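PDB 6CSJ: glycerol dehydrogenase from Bacillus coagulans, which probably oxidises glycerol and related polyols with NAD as a member of the iron-containing alcohol dehydrogenase family, and in this doubly substituted form has acquired D-lactate dehydrogenase activity. Local coordinates for residues A[346-349]-A[350-354]; A[337-340]-A[341-345]; A[281-285]-A[286-290]. The protein carries 2 engineered substitutions. All blocks are in the same frame, centred on the assembly; numbering follows the deposited sequence.

Contact 1 of 3, residues A[346-349]-A[350-354]; sequences DLVY and AAIVT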
ATOM      1  N   ASP A 346     -25.606   8.643  -6.949  1.00 28.62           N
ATOM      2  CA  ASP A 346     -25.701   9.898  -7.728  1.00 28.29           C
ATOM      3  C   ASP A 346     -24.628  10.898  -7.337  1.00 21.82           C
ATOM      4  O   ASP A 346     -24.033  11.525  -8.192  1.00 18.40           O
ATOM      5  CB  ASP A 346     -27.075  10.575  -7.543  1.00 33.68           C
ATOM      6  CG  ASP A 346     -28.174   9.947  -8.372  1.00 35.39           C
ATOM      7  OD1 ASP A 346     -27.924   8.970  -9.103  1.00 40.67           O
ATOM      8  OD2 ASP A 346     -29.312  10.436  -8.288  1.00 50.48           O
ATOM      9  N   LEU A 347     -24.403  11.036  -6.034  1.00 21.67           N
ATOM     10  CA  LEU A 347     -23.427  11.981  -5.486  1.00 22.45           C
ATOM     11  C   LEU A 347     -21.992  11.557  -5.843  1.00 24.79           C
ATOM     12  O   LEU A 347     -21.158  12.402  -6.204  1.00 24.91           O
ATOM     13  CB  LEU A 347     -23.609  12.091  -3.974  1.00 23.08           C
ATOM     14  CG  LEU A 347     -23.221  13.360  -3.218  1.00 28.57           C
ATOM     15  CD1 LEU A 347     -23.851  14.641  -3.760  1.00 26.94           C
ATOM     16  CD2 LEU A 347     -23.655  13.175  -1.755  1.00 31.86           C
ATOM     17  N   VAL A 348     -21.728  10.249  -5.773  1.00 23.51           N
ATOM     18  CA  VAL A 348     -20.419   9.690  -6.133  1.00 27.56           C
ATOM     19  C   VAL A 348     -20.180   9.746  -7.655  1.00 23.72           C
ATOM     20  O   VAL A 348     -19.072  10.064  -8.095  1.00 24.91           O
ATOM     21  CB  VAL A 348     -20.239   8.253  -5.591  1.00 28.71           C
ATOM     22  CG1 VAL A 348     -18.906   7.648  -6.047  1.00 27.76           C
ATOM     23  CG2 VAL A 348     -20.338   8.260  -4.070  1.00 26.13           C
ATOM     24  N   TYR A 349     -21.211   9.449  -8.447  1.00 22.86           N
ATOM     25  CA  TYR A 349     -21.170   9.669  -9.896  1.00 23.45           C
ATOM     26  C   TYR A 349     -20.778  11.118 -10.223  1.00 27.54           C
ATOM     27  O   TYR A 349     -19.886  11.364 -11.060  1.00 25.41           O
ATOM     28  CB  TYR A 349     -22.521   9.341 -10.532  1.00 23.45           C
ATOM     29  CG  TYR A 349     -22.544   9.508 -12.039  1.00 25.53           C
ATOM     30  CD1 TYR A 349     -22.070   8.512 -12.881  1.00 25.19           C
ATOM     31  CD2 TYR A 349     -23.051  10.667 -12.618  1.00 25.30           C
ATOM     32  CE1 TYR A 349     -22.087   8.669 -14.255  1.00 27.07           C
ATOM     33  CE2 TYR A 349     -23.075  10.833 -13.993  1.00 28.49           C
ATOM     34  CZ  TYR A 349     -22.596   9.832 -14.809  1.00 27.66           C
ATOM     35  OH  TYR A 349     -22.608  10.015 -16.167  1.00 25.40           O
ATOM     36  N   ALA A 350     -21.438  12.065  -9.550  1.00 28.23           N
ATOM     37  CA  ALA A 350     -21.159  13.493  -9.735  1.00 27.07           C
ATOM     38  C   ALA A 350     -19.715  13.851  -9.369  1.00 23.68           C
ATOM     39  O   ALA A 350     -19.057  14.605 -10.097  1.00 26.37           O
ATOM     40  CB  ALA A 350     -22.133  14.340  -8.929  1.00 26.49           C
ATOM     41  N   ALA A 351     -19.230  13.302  -8.253  1.00 21.03           N
ATOM     42  CA  ALA A 351     -17.837  13.520  -7.819  1.00 22.17           C
ATOM     43  C   ALA A 351     -16.795  12.982  -8.826  1.00 19.53           C
ATOM     44  O   ALA A 351     -15.806  13.654  -9.123  1.00 21.59           O
ATOM     45  CB  ALA A 351     -17.606  12.917  -6.441  1.00 20.47           C
ATOM     46  N   ILE A 352     -17.042  11.793  -9.360  1.00 18.38           N
ATOM     47  CA  ILE A 352     -16.120  11.149 -10.296  1.00 20.86           C
ATOM     48  C   ILE A 352     -16.033  11.921 -11.616  1.00 20.85           C
ATOM     49  O   ILE A 352     -14.933  12.253 -12.078  1.00 21.98           O
ATOM     50  CB  ILE A 352     -16.494   9.654 -10.517  1.00 22.33           C
ATOM     51  CG1 ILE A 352     -16.224   8.874  -9.220  1.00 22.01           C
ATOM     52  CG2 ILE A 352     -15.706   9.031 -11.678  1.00 22.22           C
ATOM     53  CD1 ILE A 352     -16.925   7.534  -9.130  1.00 22.30           C
ATOM     54  N   VAL A 353     -17.182  12.213 -12.212  1.00 21.64           N
ATOM     55  CA  VAL A 353     -17.207  12.893 -13.511  1.00 22.22           C
ATOM     56  C   VAL A 353     -16.672  14.323 -13.367  1.00 23.94           C
ATOM     57  O   VAL A 353     -15.956  14.817 -14.246  1.00 20.90           O
ATOM     58  CB  VAL A 353     -18.618  12.868 -14.141  1.00 22.73           C
ATOM     59  CG1 VAL A 353     -18.689  13.724 -15.409  1.00 23.79           C
ATOM     60  CG2 VAL A 353     -19.008  11.434 -14.453  1.00 22.19           C
ATOM     61  N   THR A 354     -17.002  14.970 -12.249  1.00 22.43           N
ATOM     62  CA  THR A 354     -16.526  16.327 -11.990  1.00 19.75           C
ATOM     63  C   THR A 354     -15.022  16.343 -11.665  1.00 20.19           C
ATOM     64  O   THR A 354     -14.313  17.274 -12.068  1.00 22.76           O
ATOM     65  CB  THR A 354     -17.373  17.018 -10.896  1.00 18.62           C
ATOM     66  OG1 THR A 354     -18.752  17.017 -11.306  1.00 19.25           O
ATOM     67  CG2 THR A 354     -16.915  18.460 -10.651  1.00 16.38           C
TER
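Tyr349 and Val353, one turn apart near the start of the C-terminal helix 345-365, meet through an i to i+4 CH-pi contact on one face of the helix. The methyl CG2 of Val353 sits over one face of the phenol ring, 4.1 Å from its centroid and 16° off the ring normal. It is displaced toward the hydroxyl-bearing end, where CZ of Tyr349 lies 3.9 Å from CG2 of Val353. The tyrosine reaches this place because its CG stands anti to the backbone N (chi1 -178°), while the valine keeps CG1 anti to its own N and thereby turns CG2 back toward the ring.

On the buried side the same spacing pairs Val348 with Ile352: CG1 of Val348 and CD1 of Ile352 approach to 3.7 Å. Main-chain hydrogen bonds hold the one-turn spacing of both pairs, from Ile352 N to Val348 O and, nearly straight at 173°, from Val353 N to Tyr349 O (3.1 Å).

Farther out, neighbouring helices fix the two faces. Helix 319-329 covers the tyrosine through Leu322 and Ala326, and Arg323 both makes a cation-pi contact with Tyr349 and forms a salt bridge with Asp346. Val348 and Ile352 share Ile256 of helix 252-259, and Ala351 rests on Leu285, so this turn is wedged into the all-helical part of the fold. At its far end Ala350 O accepts two bonds from Thr354, which arrive from opposite faces of the carbonyl plane: N at 3.0 Å and the hydroxyl OG1 at 2.7 Å.

Contact 2 of 3, residues A[337-340]-A[341-345]; sequences YNMP and FEVTP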
ATOM      1  N   TYR A 337     -18.697   5.247   3.378  1.00 16.80           N
ATOM      2  CA  TYR A 337     -19.593   5.676   4.453  1.00 19.77           C
ATOM      3  C   TYR A 337     -18.887   6.241   5.681  1.00 20.66           C
ATOM      4  O   TYR A 337     -19.556   6.651   6.623  1.00 20.90           O
ATOM      5  CB  TYR A 337     -20.580   4.541   4.825  1.00 20.50           C
ATOM      6  CG  TYR A 337     -21.417   4.162   3.617  1.00 21.94           C
ATOM      7  CD1 TYR A 337     -22.383   5.042   3.117  1.00 21.57           C
ATOM      8  CD2 TYR A 337     -21.190   2.964   2.924  1.00 19.94           C
ATOM      9  CE1 TYR A 337     -23.118   4.726   1.978  1.00 22.94           C
ATOM     10  CE2 TYR A 337     -21.932   2.644   1.797  1.00 21.89           C
ATOM     11  CZ  TYR A 337     -22.887   3.530   1.328  1.00 20.61           C
ATOM     12  OH  TYR A 337     -23.601   3.230   0.213  1.00 21.30           O
ATOM     13  N   ASN A 338     -17.548   6.273   5.673  1.00 21.29           N
ATOM     14  CA  ASN A 338     -16.788   6.997   6.705  1.00 20.97           C
ATOM     15  C   ASN A 338     -16.721   8.503   6.457  1.00 21.05           C
ATOM     16  O   ASN A 338     -16.227   9.237   7.320  1.00 22.30           O
ATOM     17  CB  ASN A 338     -15.371   6.438   6.853  1.00 21.49           C
ATOM     18  CG  ASN A 338     -15.344   5.075   7.504  1.00 22.90           C
ATOM     19  OD1 ASN A 338     -16.239   4.710   8.280  1.00 27.38           O
ATOM     20  ND2 ASN A 338     -14.301   4.312   7.202  1.00 21.34           N
ATOM     21  N   MET A 339     -17.199   8.966   5.297  1.00 20.55           N
ATOM     22  CA  MET A 339     -17.382  10.403   5.069  1.00 20.89           C
ATOM     23  C   MET A 339     -18.363  10.963   6.117  1.00 18.64           C
ATOM     24  O   MET A 339     -19.314  10.276   6.493  1.00 16.20           O
ATOM     25  CB  MET A 339     -17.909  10.667   3.657  1.00 22.53           C
ATOM     26  CG  MET A 339     -16.976  10.270   2.507  1.00 24.63           C
ATOM     27  SD  MET A 339     -15.288  10.898   2.583  1.00 25.46           S
ATOM     28  CE  MET A 339     -15.540  12.655   2.274  1.00 25.52           C
ATOM     29  N   PRO A 340     -18.137  12.198   6.608  1.00 19.06           N
ATOM     30  CA  PRO A 340     -19.018  12.753   7.656  1.00 19.72           C
ATOM     31  C   PRO A 340     -20.353  13.337   7.136  1.00 19.81           C
ATOM     32  O   PRO A 340     -20.923  14.219   7.753  1.00 22.30           O
ATOM     33  CB  PRO A 340     -18.135  13.836   8.291  1.00 18.06           C
ATOM     34  CG  PRO A 340     -17.282  14.319   7.161  1.00 17.93           C
ATOM     35  CD  PRO A 340     -17.066  13.148   6.236  1.00 18.70           C
ATOM     36  N   PHE A 341     -20.842  12.843   6.006  1.00 21.36           N
ATOM     37  CA  PHE A 341     -22.133  13.239   5.438  1.00 21.33           C
ATOM     38  C   PHE A 341     -22.733  12.035   4.701  1.00 20.77           C
ATOM     39  O   PHE A 341     -22.048  11.040   4.478  1.00 20.01           O
ATOM     40  CB  PHE A 341     -21.987  14.454   4.492  1.00 19.64           C
ATOM     41  CG  PHE A 341     -20.819  14.371   3.539  1.00 20.24           C
ATOM     42  CD1 PHE A 341     -20.927  13.699   2.319  1.00 20.99           C
ATOM     43  CD2 PHE A 341     -19.614  14.984   3.853  1.00 21.49           C
ATOM     44  CE1 PHE A 341     -19.855  13.636   1.440  1.00 20.53           C
ATOM     45  CE2 PHE A 341     -18.531  14.922   2.967  1.00 23.78           C
ATOM     46  CZ  PHE A 341     -18.663  14.243   1.757  1.00 21.63           C
ATOM     47  N   GLU A 342     -24.007  12.132   4.332  1.00 21.25           N
ATOM     48  CA  GLU A 342     -24.678  11.069   3.591  1.00 26.38           C
ATOM     49  C   GLU A 342     -24.140  11.003   2.155  1.00 27.41           C
ATOM     50  O   GLU A 342     -23.884  12.026   1.526  1.00 28.04           O
ATOM     51  CB  GLU A 342     -26.198  11.273   3.583  1.00 31.74           C
ATOM     52  CG  GLU A 342     -26.963  10.202   2.804  1.00 44.23           C
ATOM     53  CD  GLU A 342     -28.466  10.175   3.093  1.00 50.43           C
ATOM     54  OE1 GLU A 342     -28.906  10.617   4.179  1.00 61.80           O
ATOM     55  OE2 GLU A 342     -29.210   9.681   2.223  1.00 46.39           O
ATOM     56  N   VAL A 343     -23.989   9.780   1.661  1.00 28.20           N
ATOM     57  CA  VAL A 343     -23.446   9.500   0.342  1.00 31.40           C
ATOM     58  C   VAL A 343     -24.428   8.636  -0.439  1.00 29.12           C
ATOM     59  O   VAL A 343     -24.998   7.703   0.111  1.00 29.26           O
ATOM     60  CB  VAL A 343     -22.112   8.730   0.456  1.00 32.00           C
ATOM     61  CG1 VAL A 343     -21.571   8.377  -0.933  1.00 32.36           C
ATOM     62  CG2 VAL A 343     -21.109   9.545   1.265  1.00 30.09           C
ATOM     63  N   THR A 344     -24.607   8.946  -1.721  1.00 27.41           N
ATOM     64  CA  THR A 344     -25.456   8.149  -2.612  1.00 28.81           C
ATOM     65  C   THR A 344     -24.702   7.913  -3.915  1.00 30.68           C
ATOM     66  O   THR A 344     -23.772   8.664  -4.230  1.00 30.11           O
ATOM     67  CB  THR A 344     -26.763   8.880  -2.970  1.00 27.89           C
ATOM     68  OG1 THR A 344     -26.463  10.038  -3.750  1.00 25.09           O
ATOM     69  CG2 THR A 344     -27.519   9.316  -1.720  1.00 26.42           C
ATOM     70  N   PRO A 345     -25.105   6.894  -4.688  1.00 28.87           N
ATOM     71  CA  PRO A 345     -24.484   6.679  -5.999  1.00 24.75           C
ATOM     72  C   PRO A 345     -24.505   7.895  -6.938  1.00 25.02           C
ATOM     73  O   PRO A 345     -23.511   8.144  -7.626  1.00 24.40           O
ATOM     74  CB  PRO A 345     -25.282   5.505  -6.572  1.00 26.31           C
ATOM     75  CG  PRO A 345     -25.748   4.748  -5.372  1.00 26.27           C
ATOM     76  CD  PRO A 345     -25.910   5.728  -4.267  1.00 26.00           C
TER
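Met339 runs along the Phe341 side chain in the same direction, in the connection between helices 319-329 and 345-365: a 3-10 turn ending at 337-338, then an extended loop without regular structure that leads to the N-cap of the latter helix. Their contact has two parts. The first is CH-pi: CB of Met339 stands over one face of the Phe341 ring, 4.2 Å from the centroid and 13° off the normal. The second is apolar packing at the ring's far end, where CE of Met339 comes within 3.5 Å of CZ of Phe341. The methionine is bent at both chi2 and chi3 (-52° and -70°), which folds its methyl back to the ring.

Further apolar contacts flank this pair. CD of Pro340 lies 3.9 Å from CD2 of Phe341, so the pyrrolidine packs alongside the phenyl group. On the inner side CG2 of Val343 approaches CB of Met339 at 4.1 Å. Helix 175-185 receives Met339 at Ala181 and Pro340 at Arg184 and Ala185, whereas Leu285 of helix 271-285 meets Phe341; the loop thus bridges these two helices.

The polar contacts anchor the loop's ends. Tyr337 OH is hydrogen-bonded to Cys330 O, and Thr344, as N-cap, uses OG1 to take the bond from Leu347 N in the first turn of helix 345-365. Between these anchors the tyrosine ring presents its edge to the main chain of Val343: CE1 of Tyr337 is 4.0 Å from Val343 O, which lies near the ring plane.

Contact 3 of 3, residues A[281-285]-A[286-290]; sequences AQLIL and EDAPK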
ATOM      1  N   ALA A 281     -11.451  12.787  -6.637  1.00 24.77           N
ATOM      2  CA  ALA A 281     -12.892  12.559  -6.527  1.00 23.92           C
ATOM      3  C   ALA A 281     -13.398  12.769  -5.094  1.00 21.30           C
ATOM      4  O   ALA A 281     -14.458  13.372  -4.907  1.00 18.98           O
ATOM      5  CB  ALA A 281     -13.263  11.172  -7.035  1.00 24.58           C
ATOM      6  N   GLN A 282     -12.651  12.304  -4.086  1.00 18.96           N
ATOM      7  CA  GLN A 282     -13.046  12.570  -2.697  1.00 18.01           C
ATOM      8  C   GLN A 282     -13.090  14.071  -2.422  1.00 18.80           C
ATOM      9  O   GLN A 282     -14.024  14.550  -1.779  1.00 20.94           O
ATOM     10  CB  GLN A 282     -12.163  11.881  -1.654  1.00 16.93           C
ATOM     11  CG  GLN A 282     -12.691  12.153  -0.242  1.00 16.52           C
ATOM     12  CD  GLN A 282     -11.986  11.405   0.863  1.00 17.57           C
ATOM     13  OE1 GLN A 282     -11.719  10.212   0.746  1.00 19.69           O
ATOM     14  NE2 GLN A 282     -11.715  12.100   1.970  1.00 19.73           N
ATOM     15  N   LEU A 283     -12.102  14.808  -2.921  1.00 19.23           N
ATOM     16  CA  LEU A 283     -12.041  16.252  -2.679  1.00 21.20           C
ATOM     17  C   LEU A 283     -13.230  17.016  -3.296  1.00 20.89           C
ATOM     18  O   LEU A 283     -13.724  17.976  -2.707  1.00 22.08           O
ATOM     19  CB  LEU A 283     -10.703  16.833  -3.158  1.00 22.90           C
ATOM     20  CG  LEU A 283      -9.442  16.326  -2.452  1.00 26.83           C
ATOM     21  CD1 LEU A 283      -8.209  16.929  -3.098  1.00 29.14           C
ATOM     22  CD2 LEU A 283      -9.457  16.631  -0.971  1.00 29.66           C
ATOM     23  N   ILE A 284     -13.683  16.576  -4.465  1.00 18.03           N
ATOM     24  CA  ILE A 284     -14.906  17.104  -5.073  1.00 22.15           C
ATOM     25  C   ILE A 284     -16.125  16.728  -4.208  1.00 20.74           C
ATOM     26  O   ILE A 284     -16.950  17.582  -3.894  1.00 16.56           O
ATOM     27  CB  ILE A 284     -15.125  16.575  -6.514  1.00 24.01           C
ATOM     28  CG1 ILE A 284     -13.927  16.896  -7.428  1.00 26.68           C
ATOM     29  CG2 ILE A 284     -16.409  17.146  -7.106  1.00 22.04           C
ATOM     30  CD1 ILE A 284     -13.545  18.346  -7.501  1.00 26.05           C
ATOM     31  N   LEU A 285     -16.204  15.458  -3.813  1.00 21.73           N
ATOM     32  CA  LEU A 285     -17.312  14.942  -3.005  1.00 21.66           C
ATOM     33  C   LEU A 285     -17.502  15.730  -1.699  1.00 22.10           C
ATOM     34  O   LEU A 285     -18.613  16.148  -1.380  1.00 21.56           O
ATOM     35  CB  LEU A 285     -17.104  13.447  -2.718  1.00 22.46           C
ATOM     36  CG  LEU A 285     -18.147  12.703  -1.872  1.00 20.69           C
ATOM     37  CD1 LEU A 285     -19.519  12.713  -2.523  1.00 18.44           C
ATOM     38  CD2 LEU A 285     -17.667  11.281  -1.624  1.00 21.17           C
ATOM     39  N   GLU A 286     -16.414  15.938  -0.962  1.00 24.39           N
ATOM     40  CA  GLU A 286     -16.447  16.742   0.288  1.00 26.68           C
ATOM     41  C   GLU A 286     -16.375  18.253   0.014  1.00 23.66           C
ATOM     42  O   GLU A 286     -16.487  19.052   0.933  1.00 20.78           O
ATOM     43  CB  GLU A 286     -15.358  16.307   1.299  1.00 26.51           C
ATOM     44  CG  GLU A 286     -13.901  16.449   0.861  1.00 28.60           C
ATOM     45  CD  GLU A 286     -12.910  16.078   1.988  1.00 31.47           C
ATOM     46  OE1 GLU A 286     -12.674  16.943   2.852  1.00 32.48           O
ATOM     47  OE2 GLU A 286     -12.331  14.960   2.023  1.00 38.28           O
ATOM     48  N   ASP A 287     -16.181  18.615  -1.255  1.00 25.07           N
ATOM     49  CA  ASP A 287     -16.068  19.992  -1.718  1.00 23.57           C
ATOM     50  C   ASP A 287     -14.962  20.726  -0.972  1.00 23.38           C
ATOM     51  O   ASP A 287     -15.175  21.800  -0.407  1.00 24.72           O
ATOM     52  CB  ASP A 287     -17.416  20.715  -1.638  1.00 24.71           C
ATOM     53  CG  ASP A 287     -17.376  22.104  -2.294  1.00 28.31           C
ATOM     54  OD1 ASP A 287     -16.814  22.240  -3.406  1.00 30.09           O
ATOM     55  OD2 ASP A 287     -17.885  23.069  -1.689  1.00 24.08           O
ATOM     56  N   ALA A 288     -13.770  20.132  -0.982  1.00 23.32           N
ATOM     57  CA  ALA A 288     -12.586  20.751  -0.396  1.00 23.11           C
ATOM     58  C   ALA A 288     -12.323  22.092  -1.087  1.00 22.41           C
ATOM     59  O   ALA A 288     -12.751  22.283  -2.238  1.00 18.43           O
ATOM     60  CB  ALA A 288     -11.376  19.833  -0.549  1.00 22.83           C
ATOM     61  N   PRO A 289     -11.645  23.033  -0.395  1.00 25.18           N
ATOM     62  CA  PRO A 289     -11.360  24.336  -1.024  1.00 25.52           C
ATOM     63  C   PRO A 289     -10.607  24.175  -2.335  1.00 30.19           C
ATOM     64  O   PRO A 289      -9.792  23.257  -2.477  1.00 31.90           O
ATOM     65  CB  PRO A 289     -10.478  25.058  -0.002  1.00 25.02           C
ATOM     66  CG  PRO A 289     -10.779  24.403   1.305  1.00 30.72           C
ATOM     67  CD  PRO A 289     -11.208  22.978   1.018  1.00 30.34           C
ATOM     68  N   LYS A 290     -10.889  25.062  -3.284  1.00 34.70           N
ATOM     69  CA  LYS A 290     -10.193  25.063  -4.570  1.00 32.00           C
ATOM     70  C   LYS A 290      -8.661  25.093  -4.410  1.00 30.29           C
ATOM     71  O   LYS A 290      -7.954  24.491  -5.230  1.00 28.57           O
ATOM     72  CB  LYS A 290     -10.679  26.241  -5.426  1.00 31.60           C
ATOM     73  CG  LYS A 290     -10.153  26.236  -6.855  1.00 29.20           C
ATOM     74  CD  LYS A 290     -10.984  27.096  -7.797  1.00 31.25           C
ATOM     75  CE  LYS A 290     -10.850  28.595  -7.497  1.00 34.06           C
ATOM     76  NZ  LYS A 290      -9.637  29.224  -8.112  1.00 36.52           N
TER
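Gln282 and Glu286, four residues apart, join side chain to side chain at the end of helix 271-285. Gln282 has CG anti to its backbone N and runs out extended, carrying its amide up to the carboxylate. There NE2 of Gln282 donates to OE2 of Glu286 at 2.9 Å; the N-H...O angle of 176° makes the bond almost straight. The acceptor lies in the amide plane, and NE2 in turn sits nearly in line with the C-O bond of OE2, the amide and carboxylate planes being almost coplanar.

CG of Glu286 stands between its backbone N and carbonyl carbon (chi1 62°), which lays the side chain back over the last turn. That rotamer brings CG within 3.3 Å of Gln282 O, the same oxygen that accepts the main-chain bond from Glu286 N at 2.9 Å. The second carboxylate oxygen, OE1, has a salt bridge to Arg180, which together with the glutamine probably favours the ionised form of Glu286. Gln282 OE1 is in turn held by the backbone N of Ala253.

The chain leaves helix 271-285 through a Schellman motif. Asp287 takes positive phi (56°), and two bonds run back into the last turn: Ala288 N to Leu283 O at 2.8 Å, with the donor in the carbonyl plane, and Asp287 N to Ile284 O at 2.9 Å. The latter is clearly bent at the hydrogen, with its donor well above the carbonyl plane.

The turn also brings a hydrophobic pair together, five residues apart. Leu283 directs its branch past the methyl of Ala288, and CD2 of Leu283 lies 3.8 Å from CB of Ala288. The same leucine packs against Ile293 and Val296 of helix 290-303.

Overall arrangement
All three contacts are partly buried and touch one another, with centres about 11 to 13 Å apart. Each has a buried side (Val348, Ala351 and Ile352; Met339 and Val343; Gln282, Leu283 and Ala288) and an exposed one (Leu347; Pro340; Asp287). Contact 2 leads directly into the helix of contact 1, where Val348 CG2 meets Val343 CG1 at 3.4 Å. Contact 3 ends a different helix, which packs on contact 1 through Leu285 and on contact 2 through Glu286. Contacts 1 and 2 both set an aliphatic carbon over a ring; contact 1 adds regular helical bonds, contact 2 has no clear main-chain bond across its segments, and contact 3 relies on an amide-carboxylate bond beside a helix terminus.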